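3,6-diketocamphane 1,6-monooxygenase (Pseudomonas putida, PDB 4UWM) catalyses the FMNH2- and O2-dependent Baeyer-Villiger oxidation of a diketocamphane to its lactone, a step in the breakdown of (-)-camphor. Local coordinates at residues 87-92 with 151-156; 145-150 with 216-221; 25-30 with 61-66; 344-349 with 363-368. All blocks are in the same frame, centred on the assembly; numbering follows the deposited sequence. Where two conformers were deposited one is given.

Contact 1. Residues 87-92 with 151-156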
loop_
_atom_site.group_PDB
_atom_site.type_symbol
_atom_site.label_atom_id
_atom_site.label_comp_id
_atom_site.label_asym_id
_atom_site.label_seq_id
_atom_site.Cartn_x
_atom_site.Cartn_y
_atom_site.Cartn_z
ATOM N N LYS A 87 10.490 -3.042 6.396
ATOM C CA LYS A 87 9.100 -2.630 6.090
ATOM C C LYS A 87 8.710 -3.062 4.665
ATOM O O LYS A 87 7.624 -3.599 4.444
ATOM C CB LYS A 87 8.970 -1.115 6.258
ATOM C CG LYS A 87 7.547 -0.552 6.187
ATOM C CD LYS A 87 6.774 -0.969 7.449
ATOM C CE LYS A 87 5.385 -0.381 7.501
ATOM N NZ LYS A 87 4.589 -0.992 6.399
ATOM N N LEU A 88 9.585 -2.780 3.706
ATOM C CA LEU A 88 9.351 -3.145 2.303
ATOM C C LEU A 88 9.290 -4.669 2.113
ATOM O O LEU A 88 8.362 -5.214 1.492
ATOM C CB LEU A 88 10.410 -2.467 1.398
ATOM C CG LEU A 88 10.339 -2.759 -0.111
ATOM C CD1 LEU A 88 8.924 -2.494 -0.666
ATOM C CD2 LEU A 88 11.390 -1.943 -0.856
ATOM N N ALA A 89 10.243 -5.387 2.705
ATOM C CA ALA A 89 10.233 -6.853 2.582
ATOM C C ALA A 89 8.939 -7.467 3.096
ATOM O O ALA A 89 8.397 -8.382 2.479
ATOM C CB ALA A 89 11.448 -7.482 3.325
ATOM N N THR A 90 8.453 -6.981 4.241
ATOM C CA THR A 90 7.225 -7.496 4.857
ATOM C C THR A 90 6.002 -7.259 3.937
ATOM O O THR A 90 5.182 -8.157 3.754
ATOM C CB THR A 90 6.975 -6.816 6.234
ATOM O OG1 THR A 90 8.119 -7.008 7.080
ATOM C CG2 THR A 90 5.719 -7.380 6.940
ATOM N N MET A 91 5.910 -6.056 3.379
ATOM C CA MET A 91 4.795 -5.694 2.475
ATOM C C MET A 91 4.823 -6.573 1.227
ATOM O O MET A 91 3.791 -7.103 0.810
ATOM C CB MET A 91 4.846 -4.208 2.090
ATOM C CG MET A 91 3.694 -3.760 1.150
ATOM S SD MET A 91 4.124 -3.919 -0.579
ATOM C CE MET A 91 5.259 -2.564 -0.813
ATOM N N ILE A 92 6.000 -6.733 0.637
ATOM C CA ILE A 92 6.159 -7.577 -0.565
ATOM C C ILE A 92 5.706 -9.020 -0.298
ATOM O O ILE A 92 4.962 -9.604 -1.082
ATOM C CB ILE A 92 7.623 -7.549 -1.049
ATOM C CG1 ILE A 92 7.966 -6.173 -1.624
ATOM C CG2 ILE A 92 7.885 -8.656 -2.081
ATOM C CD1 ILE A 92 9.446 -5.905 -1.818
ATOM N N GLU A 151 16.194 -10.123 1.377
ATOM C CA GLU A 151 16.325 -11.572 1.164
ATOM C C GLU A 151 16.457 -12.322 2.493
ATOM O O GLU A 151 15.955 -13.430 2.633
ATOM C CB GLU A 151 17.543 -11.883 0.295
ATOM C CG GLU A 151 17.420 -11.351 -1.121
ATOM C CD GLU A 151 18.700 -11.483 -1.924
ATOM O OE1 GLU A 151 19.808 -11.428 -1.347
ATOM O OE2 GLU A 151 18.590 -11.588 -3.153
ATOM N N LYS A 152 17.139 -11.717 3.459
ATOM C CA LYS A 152 17.283 -12.365 4.781
ATOM C C LYS A 152 15.976 -12.306 5.594
ATOM O O LYS A 152 15.615 -13.266 6.297
ATOM C CB LYS A 152 18.492 -11.800 5.529
ATOM C CG LYS A 152 19.813 -12.056 4.812
ATOM C CD LYS A 152 20.953 -11.257 5.438
ATOM C CE LYS A 152 21.484 -11.945 6.697
ATOM N NZ LYS A 152 22.130 -13.252 6.380
ATOM N N ILE A 153 15.226 -11.212 5.464
ATOM C CA ILE A 153 13.926 -11.149 6.118
ATOM C C ILE A 153 12.997 -12.220 5.555
ATOM O O ILE A 153 12.308 -12.888 6.318
ATOM C CB ILE A 153 13.306 -9.743 6.059
ATOM C CG1 ILE A 153 14.002 -8.851 7.086
ATOM C CG2 ILE A 153 11.801 -9.782 6.356
ATOM C CD1 ILE A 153 14.183 -7.434 6.624
ATOM N N TRP A 154 13.002 -12.408 4.228
ATOM C CA TRP A 154 12.139 -13.430 3.608
ATOM C C TRP A 154 12.478 -14.850 4.068
ATOM O O TRP A 154 11.591 -15.714 4.114
ATOM C CB TRP A 154 12.181 -13.381 2.071
ATOM C CG TRP A 154 11.628 -12.101 1.490
ATOM C CD1 TRP A 154 10.563 -11.364 1.963
ATOM C CD2 TRP A 154 12.103 -11.412 0.326
ATOM N NE1 TRP A 154 10.352 -10.264 1.160
ATOM C CE2 TRP A 154 11.285 -10.253 0.159
ATOM C CE3 TRP A 154 13.144 -11.645 -0.582
ATOM C CZ2 TRP A 154 11.492 -9.328 -0.872
ATOM C CZ3 TRP A 154 13.350 -10.730 -1.625
ATOM C CH2 TRP A 154 12.522 -9.578 -1.757
ATOM N N LYS A 155 13.762 -15.085 4.363
ATOM C CA LYS A 155 14.230 -16.392 4.877
ATOM C C LYS A 155 13.788 -16.692 6.313
ATOM O O LYS A 155 13.699 -17.849 6.710
ATOM C CB LYS A 155 15.751 -16.511 4.734
ATOM C CG LYS A 155 16.147 -16.874 3.316
ATOM C CD LYS A 155 17.645 -16.944 3.134
ATOM C CE LYS A 155 17.934 -17.357 1.704
ATOM N NZ LYS A 155 19.135 -16.657 1.189
ATOM N N ARG A 156 13.497 -15.652 7.078
ATOM C CA ARG A 156 12.985 -15.802 8.441
ATOM C C ARG A 156 13.969 -16.555 9.373
ATOM O O ARG A 156 13.543 -17.337 10.220
ATOM C CB ARG A 156 11.594 -16.458 8.449
ATOM C CG ARG A 156 10.535 -15.571 7.791
ATOM C CD ARG A 156 9.160 -16.202 7.801
ATOM N NE ARG A 156 8.457 -16.077 9.086
ATOM C CZ ARG A 156 8.154 -17.119 9.864
ATOM N NH1 ARG A 156 8.505 -18.339 9.500
ATOM N NH2 ARG A 156 7.512 -16.949 10.998
#
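The methyl of Ala89 sits in the angle between Ile153 and Trp154, two consecutive residues of the facing helix. Its CB lies 3.8 Å from Ile153 CG2 and 3.7 Å from Trp154 NE1; Ile153 was modelled in two conformers, which makes the first distance the less certain. One turn further along, Ile92 slants against the benzo part of the indole, its CG2 3.9 Å from Trp154 CZ2 and its CD1 4.1 Å from the same carbon. Trp154 CG stands beside the backbone N and anti to the carbonyl carbon (chi1 -64°), which swings the indole over to helix 85-98. The segments cross at 51° with their axes 9.2 Å apart. They belong to helices 85-98 and 139-155, which stand side by side on the outside of the TIM barrel characteristic of the luciferase-like monooxygenases; Leu105 of the strand beneath touches both Ile92 and Trp154. On the far side of helix 85-98, Thr90 and Met91 pack against Pro55 and Asn56 of the second subunit. At the polar edge the indole N-H of Trp154 donates to a helix carbonyl: NE1 is 3.0 Å from Ala89 O, with an N-H...O angle of 153°. The oxygen lies close to the ring plane, whereas the donor is tilted from the carbonyl plane. A leucine here, lacking the indole N-H, would probably leave Ala89 O without this donor and Ile92 without the flat surface it leans on.

Contact 2. Residues 145-150 with 216-221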
loop_
_atom_site.group_PDB
_atom_site.type_symbol
_atom_site.label_atom_id
_atom_site.label_comp_id
_atom_site.label_asym_id
_atom_site.label_seq_id
_atom_site.Cartn_x
_atom_site.Cartn_y
_atom_site.Cartn_z
ATOM N N GLU A 145 22.420 -3.023 -0.427
ATOM C CA GLU A 145 22.227 -3.264 1.004
ATOM C C GLU A 145 20.766 -3.598 1.282
ATOM O O GLU A 145 20.473 -4.496 2.065
ATOM C CB GLU A 145 22.690 -2.069 1.854
ATOM C CG GLU A 145 22.646 -2.311 3.371
ATOM C CD GLU A 145 23.128 -1.115 4.172
ATOM O OE1 GLU A 145 24.124 -0.491 3.788
ATOM O OE2 GLU A 145 22.518 -0.777 5.193
ATOM N N SER A 146 19.847 -2.880 0.631
ATOM C CA SER A 146 18.423 -3.175 0.841
ATOM C C SER A 146 18.110 -4.607 0.428
ATOM O O SER A 146 17.494 -5.362 1.171
ATOM C CB SER A 146 17.515 -2.186 0.087
ATOM O OG SER A 146 16.200 -2.738 0.027
ATOM N N LEU A 147 18.543 -4.994 -0.764
ATOM C CA LEU A 147 18.250 -6.336 -1.257
ATOM C C LEU A 147 18.879 -7.399 -0.341
ATOM O O LEU A 147 18.261 -8.418 -0.047
ATOM C CB LEU A 147 18.779 -6.491 -2.688
ATOM C CG LEU A 147 18.636 -7.854 -3.364
ATOM C CD1 LEU A 147 17.176 -8.296 -3.440
ATOM C CD2 LEU A 147 19.249 -7.759 -4.747
ATOM N N PHE A 148 20.104 -7.138 0.106
ATOM C CA PHE A 148 20.790 -8.031 1.068
ATOM C C PHE A 148 19.892 -8.269 2.277
ATOM O O PHE A 148 19.641 -9.418 2.637
ATOM C CB PHE A 148 22.135 -7.434 1.486
ATOM C CG PHE A 148 22.823 -8.184 2.609
ATOM C CD1 PHE A 148 23.530 -9.354 2.357
ATOM C CD2 PHE A 148 22.762 -7.708 3.912
ATOM C CE1 PHE A 148 24.172 -10.036 3.379
ATOM C CE2 PHE A 148 23.397 -8.391 4.949
ATOM C CZ PHE A 148 24.109 -9.554 4.676
ATOM N N ILE A 149 19.385 -7.181 2.873
ATOM C CA ILE A 149 18.456 -7.254 4.018
ATOM C C ILE A 149 17.139 -7.960 3.704
ATOM O O ILE A 149 16.728 -8.868 4.438
ATOM C CB ILE A 149 18.192 -5.840 4.623
ATOM C CG1 ILE A 149 19.496 -5.277 5.200
ATOM C CG2 ILE A 149 17.071 -5.869 5.664
ATOM C CD1 ILE A 149 19.505 -3.774 5.477
ATOM N N MET A 150 16.462 -7.555 2.614
ATOM C CA MET A 150 15.158 -8.124 2.310
ATOM C C MET A 150 15.198 -9.634 2.109
ATOM O O MET A 150 14.317 -10.351 2.585
ATOM C CB MET A 150 14.522 -7.428 1.075
ATOM C CG MET A 150 14.270 -5.929 1.290
ATOM S SD MET A 150 12.938 -5.340 0.173
ATOM C CE MET A 150 13.730 -5.495 -1.412
ATOM N N ARG A 216 22.870 -12.220 -11.201
ATOM C CA ARG A 216 21.985 -12.694 -10.129
ATOM C C ARG A 216 20.826 -13.562 -10.633
ATOM O O ARG A 216 20.009 -14.032 -9.852
ATOM C CB ARG A 216 21.442 -11.516 -9.304
ATOM C CG ARG A 216 22.492 -10.620 -8.659
ATOM C CD ARG A 216 23.051 -11.207 -7.373
ATOM N NE ARG A 216 23.987 -10.290 -6.717
ATOM C CZ ARG A 216 23.759 -9.688 -5.554
ATOM N NH1 ARG A 216 22.629 -9.910 -4.898
ATOM N NH2 ARG A 216 24.669 -8.871 -5.038
ATOM N N ASN A 217 20.759 -13.781 -11.937
ATOM C CA ASN A 217 19.691 -14.566 -12.526
ATOM C C ASN A 217 18.313 -13.873 -12.381
ATOM O O ASN A 217 17.274 -14.535 -12.286
ATOM C CB ASN A 217 19.659 -15.982 -11.929
ATOM C CG ASN A 217 18.976 -16.977 -12.838
ATOM O OD1 ASN A 217 18.984 -16.825 -14.056
ATOM N ND2 ASN A 217 18.385 -18.004 -12.250
ATOM N N PHE A 218 18.330 -12.541 -12.355
ATOM C CA PHE A 218 17.089 -11.742 -12.344
ATOM C C PHE A 218 16.431 -11.703 -13.728
ATOM O O PHE A 218 17.062 -12.030 -14.738
ATOM C CB PHE A 218 17.378 -10.313 -11.863
ATOM C CG PHE A 218 17.811 -10.222 -10.423
ATOM C CD1 PHE A 218 17.515 -11.241 -9.519
ATOM C CD2 PHE A 218 18.481 -9.089 -9.961
ATOM C CE1 PHE A 218 17.907 -11.151 -8.196
ATOM C CE2 PHE A 218 18.876 -8.994 -8.633
ATOM C CZ PHE A 218 18.578 -10.018 -7.749
ATOM N N LYS A 219 15.166 -11.288 -13.772
ATOM C CA LYS A 219 14.441 -11.090 -15.020
ATOM C C LYS A 219 14.849 -9.754 -15.647
ATOM O O LYS A 219 14.759 -8.716 -14.992
ATOM C CB LYS A 219 12.938 -11.157 -14.726
ATOM C CG LYS A 219 12.011 -10.780 -15.873
ATOM C CD LYS A 219 10.551 -10.866 -15.426
ATOM C CE LYS A 219 9.586 -10.514 -16.543
ATOM N NZ LYS A 219 9.576 -11.569 -17.603
ATOM N N PRO A 220 15.330 -9.766 -16.917
ATOM C CA PRO A 220 15.688 -8.497 -17.540
ATOM C C PRO A 220 14.468 -7.813 -18.213
ATOM O O PRO A 220 13.643 -8.474 -18.840
ATOM C CB PRO A 220 16.740 -8.922 -18.582
ATOM C CG PRO A 220 16.263 -10.280 -19.021
ATOM C CD PRO A 220 15.668 -10.921 -17.783
ATOM N N VAL A 221 14.362 -6.496 -18.066
ATOM C CA VAL A 221 13.280 -5.721 -18.691
ATOM C C VAL A 221 13.963 -4.602 -19.464
ATOM O O VAL A 221 14.742 -3.849 -18.907
ATOM C CB VAL A 221 12.280 -5.125 -17.637
ATOM C CG1 VAL A 221 11.107 -4.434 -18.332
ATOM C CG2 VAL A 221 11.754 -6.205 -16.713
#
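Leu147 and Phe218 reach for each other from opposite directions, and Leu147 CD2 lies at the edge of the phenyl group, near its plane, 3.8 Å from Phe218 CZ and 4.1 Å from Phe218 CE2. With CG anti to the backbone N (chi1 177°), Leu147 extends its branched end away from its helix toward Phe218; the backbones stay well apart, the nearest CA atoms being those of Leu147 and Arg216 at 11.5 Å. Arg216 slides past the leucine in the reverse sense, and its NH1 comes obliquely to 4.0 Å from Leu147 CD2, although this approach is doubtful because the arginine was modelled in two conformers. Its CB rests over the centre of one face of the Phe218 ring. The fold here is a beta-alpha-beta crossover of the barrel: helix 208-216 ends in a Schellman motif, with Asn217 at positive phi (66°), and the chain then enters strand 219-223. Leu147 comes from helix 139-155 and touches Ile198 of the neighbouring strand, as does Phe218, which also packs on Ala213. The Phe218 side chain stands about 11 Å from the bound FMN (nearest atoms), while the Arg216 end of the contact is exposed to solvent.

Contact 3. Residues 25-30 with 61-66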
loop_
_atom_site.group_PDB
_atom_site.type_symbol
_atom_site.label_atom_id
_atom_site.label_comp_id
_atom_site.label_asym_id
_atom_site.label_seq_id
_atom_site.Cartn_x
_atom_site.Cartn_y
_atom_site.Cartn_z
ATOM N N TRP A 25 -8.651 4.269 -13.283
ATOM C CA TRP A 25 -8.121 3.808 -14.563
ATOM C C TRP A 25 -7.176 2.593 -14.412
ATOM O O TRP A 25 -7.244 1.622 -15.193
ATOM C CB TRP A 25 -7.418 4.975 -15.283
ATOM C CG TRP A 25 -6.767 4.626 -16.645
ATOM C CD1 TRP A 25 -5.517 4.991 -17.079
ATOM C CD2 TRP A 25 -7.371 3.923 -17.735
ATOM N NE1 TRP A 25 -5.298 4.514 -18.358
ATOM C CE2 TRP A 25 -6.422 3.856 -18.776
ATOM C CE3 TRP A 25 -8.623 3.314 -17.923
ATOM C CZ2 TRP A 25 -6.693 3.224 -20.013
ATOM C CZ3 TRP A 25 -8.885 2.670 -19.147
ATOM C CH2 TRP A 25 -7.918 2.635 -20.173
ATOM N N GLY A 26 -6.307 2.644 -13.405
ATOM C CA GLY A 26 -5.443 1.493 -13.113
ATOM C C GLY A 26 -6.204 0.208 -12.825
ATOM O O GLY A 26 -5.860 -0.841 -13.380
ATOM N N ILE A 27 -7.227 0.284 -11.979
ATOM C CA ILE A 27 -8.029 -0.901 -11.621
ATOM C C ILE A 27 -8.804 -1.414 -12.855
ATOM O O ILE A 27 -8.778 -2.615 -13.144
ATOM C CB ILE A 27 -9.000 -0.641 -10.437
ATOM C CG1 ILE A 27 -8.229 -0.326 -9.130
ATOM C CG2 ILE A 27 -9.932 -1.854 -10.208
ATOM C CD1 ILE A 27 -9.110 0.250 -8.019
ATOM N N LYS A 28 -9.473 -0.499 -13.572
ATOM C CA LYS A 28 -10.182 -0.873 -14.799
ATOM C C LYS A 28 -9.236 -1.508 -15.810
ATOM O O LYS A 28 -9.605 -2.486 -16.483
ATOM C CB LYS A 28 -10.968 0.322 -15.366
ATOM C CG LYS A 28 -12.166 0.684 -14.496
ATOM C CD LYS A 28 -12.869 1.977 -14.897
ATOM C CE LYS A 28 -14.077 2.218 -13.992
ATOM N NZ LYS A 28 -14.678 3.569 -14.171
ATOM N N SER A 29 -8.017 -0.990 -15.884
ATOM C CA SER A 29 -6.986 -1.509 -16.772
ATOM C C SER A 29 -6.580 -2.925 -16.365
ATOM O O SER A 29 -6.463 -3.797 -17.223
ATOM C CB SER A 29 -5.757 -0.596 -16.793
ATOM O OG SER A 29 -5.962 0.550 -17.611
ATOM N N ALA A 30 -6.388 -3.157 -15.055
ATOM C CA ALA A 30 -5.991 -4.481 -14.569
ATOM C C ALA A 30 -7.072 -5.538 -14.871
ATOM O O ALA A 30 -6.756 -6.637 -15.342
ATOM C CB ALA A 30 -5.713 -4.427 -13.066
ATOM N N ILE A 61 -1.964 -2.491 -7.011
ATOM C CA ILE A 61 -1.885 -3.961 -7.086
ATOM C C ILE A 61 -2.836 -4.596 -6.069
ATOM O O ILE A 61 -3.623 -5.494 -6.405
ATOM C CB ILE A 61 -0.448 -4.467 -6.846
ATOM C CG1 ILE A 61 0.490 -4.018 -7.971
ATOM C CG2 ILE A 61 -0.453 -5.991 -6.699
ATOM C CD1 ILE A 61 1.989 -4.276 -7.749
ATOM N N ALA A 62 -2.772 -4.121 -4.826
ATOM C CA ALA A 62 -3.667 -4.604 -3.779
ATOM C C ALA A 62 -5.153 -4.393 -4.107
ATOM O O ALA A 62 -6.000 -5.274 -3.857
ATOM C CB ALA A 62 -3.318 -3.969 -2.435
ATOM N N ALA A 63 -5.471 -3.225 -4.662
ATOM C CA ALA A 63 -6.855 -2.920 -5.058
ATOM C C ALA A 63 -7.396 -3.776 -6.218
ATOM O O ALA A 63 -8.595 -3.997 -6.310
ATOM C CB ALA A 63 -7.015 -1.439 -5.387
ATOM N N ALA A 64 -6.513 -4.221 -7.098
ATOM C CA ALA A 64 -6.874 -5.052 -8.238
ATOM C C ALA A 64 -6.766 -6.550 -7.956
ATOM O O ALA A 64 -7.204 -7.361 -8.784
ATOM C CB ALA A 64 -6.001 -4.684 -9.445
ATOM N N ALA A 65 -6.183 -6.915 -6.800
ATOM C CA ALA A 65 -5.842 -8.312 -6.495
ATOM C C ALA A 65 -7.042 -9.267 -6.519
ATOM O O ALA A 65 -7.004 -10.299 -7.203
ATOM C CB ALA A 65 -5.110 -8.411 -5.152
ATOM N N LEU A 66 -8.096 -8.933 -5.780
ATOM C CA LEU A 66 -9.233 -9.839 -5.685
ATOM C C LEU A 66 -10.217 -9.598 -6.832
ATOM O O LEU A 66 -11.235 -10.247 -6.882
ATOM C CB LEU A 66 -9.929 -9.759 -4.313
ATOM C CG LEU A 66 -9.063 -9.982 -3.038
ATOM C CD1 LEU A 66 -9.898 -10.177 -1.786
ATOM C CD2 LEU A 66 -8.104 -11.150 -3.174
#
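The helix bearing Ile27 and Ala30 comes very close to the one bearing Ala63 and Ala64, the CA atoms of Ile27 and Ala64 being 5.5 Å apart. Alanines allow this approach. The methyls of Ala30 and Ala64 face each other with their CB atoms 3.6 Å apart, and beside them the Ile27 chain lies against Ala63, its CD1 3.8 Å and its CG1 4.1 Å from Ala63 CB. Ile27 starts off across the line of contact, but CG1 stands beside the backbone N and anti to the carbonyl carbon (chi1 -64°), and the extended second torsion brings CD1 round to the other helix. These are the first two outer helices of the barrel, 19-35 and 57-65, each following its strand in the succession 4-9, 40-43, 72-79; Phe73 of the third strand underlies both Ala30 and Ala64. Ala63 also packs on Ala62 of the second subunit, which places the contact next to the dimer interface. On another side of helix 19-35, Ser29 OG hydrogen-bonds to Trp25 O at 2.9 Å, approaching from above the carbonyl plane, opposite the face used by Ser29 N (2.8 Å from Trp25 O). The same hydroxyl oxygen lies 3.4 Å from the plane of the Trp25 ring, over its centre; carbonyl and indole of one residue both meet Ser29 OG.

Contact 4. Residues 344-349 with 363-368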
loop_
_atom_site.group_PDB
_atom_site.type_symbol
_atom_site.label_atom_id
_atom_site.label_comp_id
_atom_site.label_asym_id
_atom_site.label_seq_id
_atom_site.Cartn_x
_atom_site.Cartn_y
_atom_site.Cartn_z
ATOM N N LEU A 344 5.935 -9.130 -24.679
ATOM C CA LEU A 344 5.783 -7.834 -25.306
ATOM C C LEU A 344 5.044 -6.958 -24.296
ATOM O O LEU A 344 3.845 -7.163 -24.035
ATOM C CB LEU A 344 4.976 -7.941 -26.603
ATOM C CG LEU A 344 4.642 -6.604 -27.261
ATOM C CD1 LEU A 344 5.865 -6.034 -27.951
ATOM C CD2 LEU A 344 3.474 -6.741 -28.229
ATOM N N GLN A 345 5.765 -5.993 -23.731
ATOM C CA GLN A 345 5.210 -5.221 -22.627
ATOM C C GLN A 345 4.610 -3.959 -23.200
ATOM O O GLN A 345 5.323 -3.023 -23.528
ATOM C CB GLN A 345 6.279 -4.924 -21.552
ATOM C CG GLN A 345 5.732 -4.845 -20.124
ATOM C CD GLN A 345 5.420 -6.214 -19.512
ATOM O OE1 GLN A 345 6.193 -7.166 -19.658
ATOM N NE2 GLN A 345 4.300 -6.306 -18.793
ATOM N N VAL A 346 3.288 -3.941 -23.313
ATOM C CA VAL A 346 2.592 -2.826 -23.954
ATOM C C VAL A 346 2.413 -1.612 -23.040
ATOM O O VAL A 346 1.840 -1.729 -21.957
ATOM C CB VAL A 346 1.224 -3.282 -24.503
ATOM C CG1 VAL A 346 0.510 -2.128 -25.196
ATOM C CG2 VAL A 346 1.426 -4.462 -25.451
ATOM N N GLU A 347 2.890 -0.456 -23.489
ATOM C CA GLU A 347 2.785 0.789 -22.720
ATOM C C GLU A 347 1.345 1.277 -22.663
ATOM O O GLU A 347 0.716 1.498 -23.705
ATOM C CB GLU A 347 3.660 1.881 -23.329
ATOM C CG GLU A 347 5.166 1.695 -23.186
ATOM C CD GLU A 347 5.718 2.056 -21.803
ATOM O OE1 GLU A 347 4.957 2.564 -20.931
ATOM O OE2 GLU A 347 6.926 1.815 -21.596
ATOM N N ALA A 348 0.819 1.448 -21.450
ATOM C CA ALA A 348 -0.553 1.915 -21.281
ATOM C C ALA A 348 -0.605 3.432 -21.375
ATOM O O ALA A 348 0.242 4.135 -20.802
ATOM C CB ALA A 348 -1.146 1.427 -19.959
ATOM N N HIS A 349 -1.581 3.946 -22.124
ATOM C CA HIS A 349 -1.751 5.392 -22.221
ATOM C C HIS A 349 -3.092 5.876 -21.669
ATOM O O HIS A 349 -3.941 5.074 -21.325
ATOM C CB HIS A 349 -1.499 5.861 -23.656
ATOM C CG HIS A 349 -0.053 6.060 -23.940
ATOM N ND1 HIS A 349 0.601 7.239 -23.657
ATOM C CD2 HIS A 349 0.892 5.199 -24.377
ATOM C CE1 HIS A 349 1.878 7.116 -23.969
ATOM N NE2 HIS A 349 2.078 5.892 -24.421
ATOM N N GLU A 363 -7.147 -6.468 -26.821
ATOM C CA GLU A 363 -7.706 -7.765 -27.189
ATOM C C GLU A 363 -7.077 -8.328 -28.468
ATOM O O GLU A 363 -6.783 -9.522 -28.525
ATOM C CB GLU A 363 -9.219 -7.706 -27.321
ATOM C CG GLU A 363 -9.852 -9.076 -27.404
ATOM C CD GLU A 363 -11.340 -9.027 -27.208
ATOM O OE1 GLU A 363 -11.978 -8.094 -27.739
ATOM O OE2 GLU A 363 -11.870 -9.918 -26.516
ATOM N N LEU A 364 -6.847 -7.477 -29.466
ATOM C CA LEU A 364 -6.265 -7.922 -30.731
ATOM C C LEU A 364 -4.824 -8.407 -30.567
ATOM O O LEU A 364 -4.455 -9.466 -31.090
ATOM C CB LEU A 364 -6.340 -6.821 -31.790
ATOM C CG LEU A 364 -7.733 -6.523 -32.349
ATOM C CD1 LEU A 364 -7.667 -5.350 -33.314
ATOM C CD2 LEU A 364 -8.346 -7.752 -33.014
ATOM N N ILE A 365 -4.031 -7.637 -29.821
ATOM C CA ILE A 365 -2.639 -7.976 -29.537
ATOM C C ILE A 365 -2.559 -9.315 -28.803
ATOM O O ILE A 365 -1.829 -10.221 -29.219
ATOM C CB ILE A 365 -1.944 -6.859 -28.729
ATOM C CG1 ILE A 365 -1.819 -5.588 -29.573
ATOM C CG2 ILE A 365 -0.575 -7.310 -28.225
ATOM C CD1 ILE A 365 -1.771 -4.306 -28.762
ATOM N N SER A 366 -3.348 -9.451 -27.742
ATOM C CA SER A 366 -3.277 -10.608 -26.850
ATOM C C SER A 366 -3.823 -11.900 -27.474
ATOM O O SER A 366 -3.230 -12.973 -27.287
ATOM C CB SER A 366 -4.017 -10.299 -25.538
ATOM O OG SER A 366 -4.066 -11.426 -24.683
ATOM N N LYS A 367 -4.943 -11.783 -28.199
ATOM C CA LYS A 367 -5.627 -12.938 -28.792
ATOM C C LYS A 367 -5.228 -13.254 -30.243
ATOM O O LYS A 367 -5.166 -14.422 -30.626
ATOM C CB LYS A 367 -7.147 -12.763 -28.710
ATOM C CG LYS A 367 -7.731 -12.962 -27.324
ATOM C CD LYS A 367 -9.219 -12.660 -27.307
ATOM C CE LYS A 367 -9.837 -13.010 -25.963
ATOM N NZ LYS A 367 -11.231 -12.502 -25.841
ATOM N N GLU A 368 -4.971 -12.219 -31.046
ATOM C CA GLU A 368 -4.729 -12.391 -32.487
ATOM C C GLU A 368 -3.276 -12.218 -32.918
ATOM O O GLU A 368 -2.837 -12.833 -33.887
ATOM C CB GLU A 368 -5.622 -11.452 -33.309
ATOM C CG GLU A 368 -7.102 -11.809 -33.289
ATOM C CD GLU A 368 -7.898 -11.112 -34.382
ATOM O OE1 GLU A 368 -7.314 -10.773 -35.438
ATOM O OE2 GLU A 368 -9.115 -10.908 -34.188
#
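Strand residues Leu344 and Val346 face helix residue Ile365 with the backbones well apart, the CA atoms of Val346 and Ile365 being 9.2 Å apart, and side chains alone make the contact; the helix has a wider pi-type turn at 365-368. Both strand residues point outward at Ile365 and meet the same branch of it. Leu344 CD2 approaches Ile365 CG2 to 4.1 Å, the two side chains crossing at about a right angle, and Val346 CG2 lies more loosely at 4.5 Å from Ile365 CG2. That methyl is the branch of the isoleucine held anti to the backbone N, while CG1 stands beside the N (chi1 -67°). The two-residue spacing gives the strand an opposite face, where Glu347 hydrogen-bonds through OE1 to ND1 of His10, an FMN-binding residue, and through OE2 to Ser256 OG; Glu347 thus probably helps to position His10 from the second shell. Strand 343-347 closes the barrel between the parallel strands 4-9 and 254-261. Helix 356-369 lies across the outside of this seam: Ile365 also touches Thr5 of one flanking strand and Val259 of the other, and Ser366 OG hydrogen-bonds to Val36 O, just beyond helix 19-35.

In the fold
All four contacts are largely buried in one barrel; contacts 1 and 3 join outer helices to each other, contacts 2 and 4 join a helix to a strand or the turn leading into one. The exposed Arg216 makes contact 2 the one that runs out to the surface. Contacts 1 and 2 share helix 139-155, and Met150 SD packs on Leu88, Ala89 and Ile92. Contacts 3 and 4 meet where Trp25 NE1 makes a weak hydrogen bond to His349 O. Contacts 1 and 3 both adjoin the second subunit and use alanine methyls, but contact 3 brings the backbones closer and contact 1 alone adds a hydrogen bond across its segments. Contacts 2 and 4 rest on larger side chains reaching over longer backbone separations.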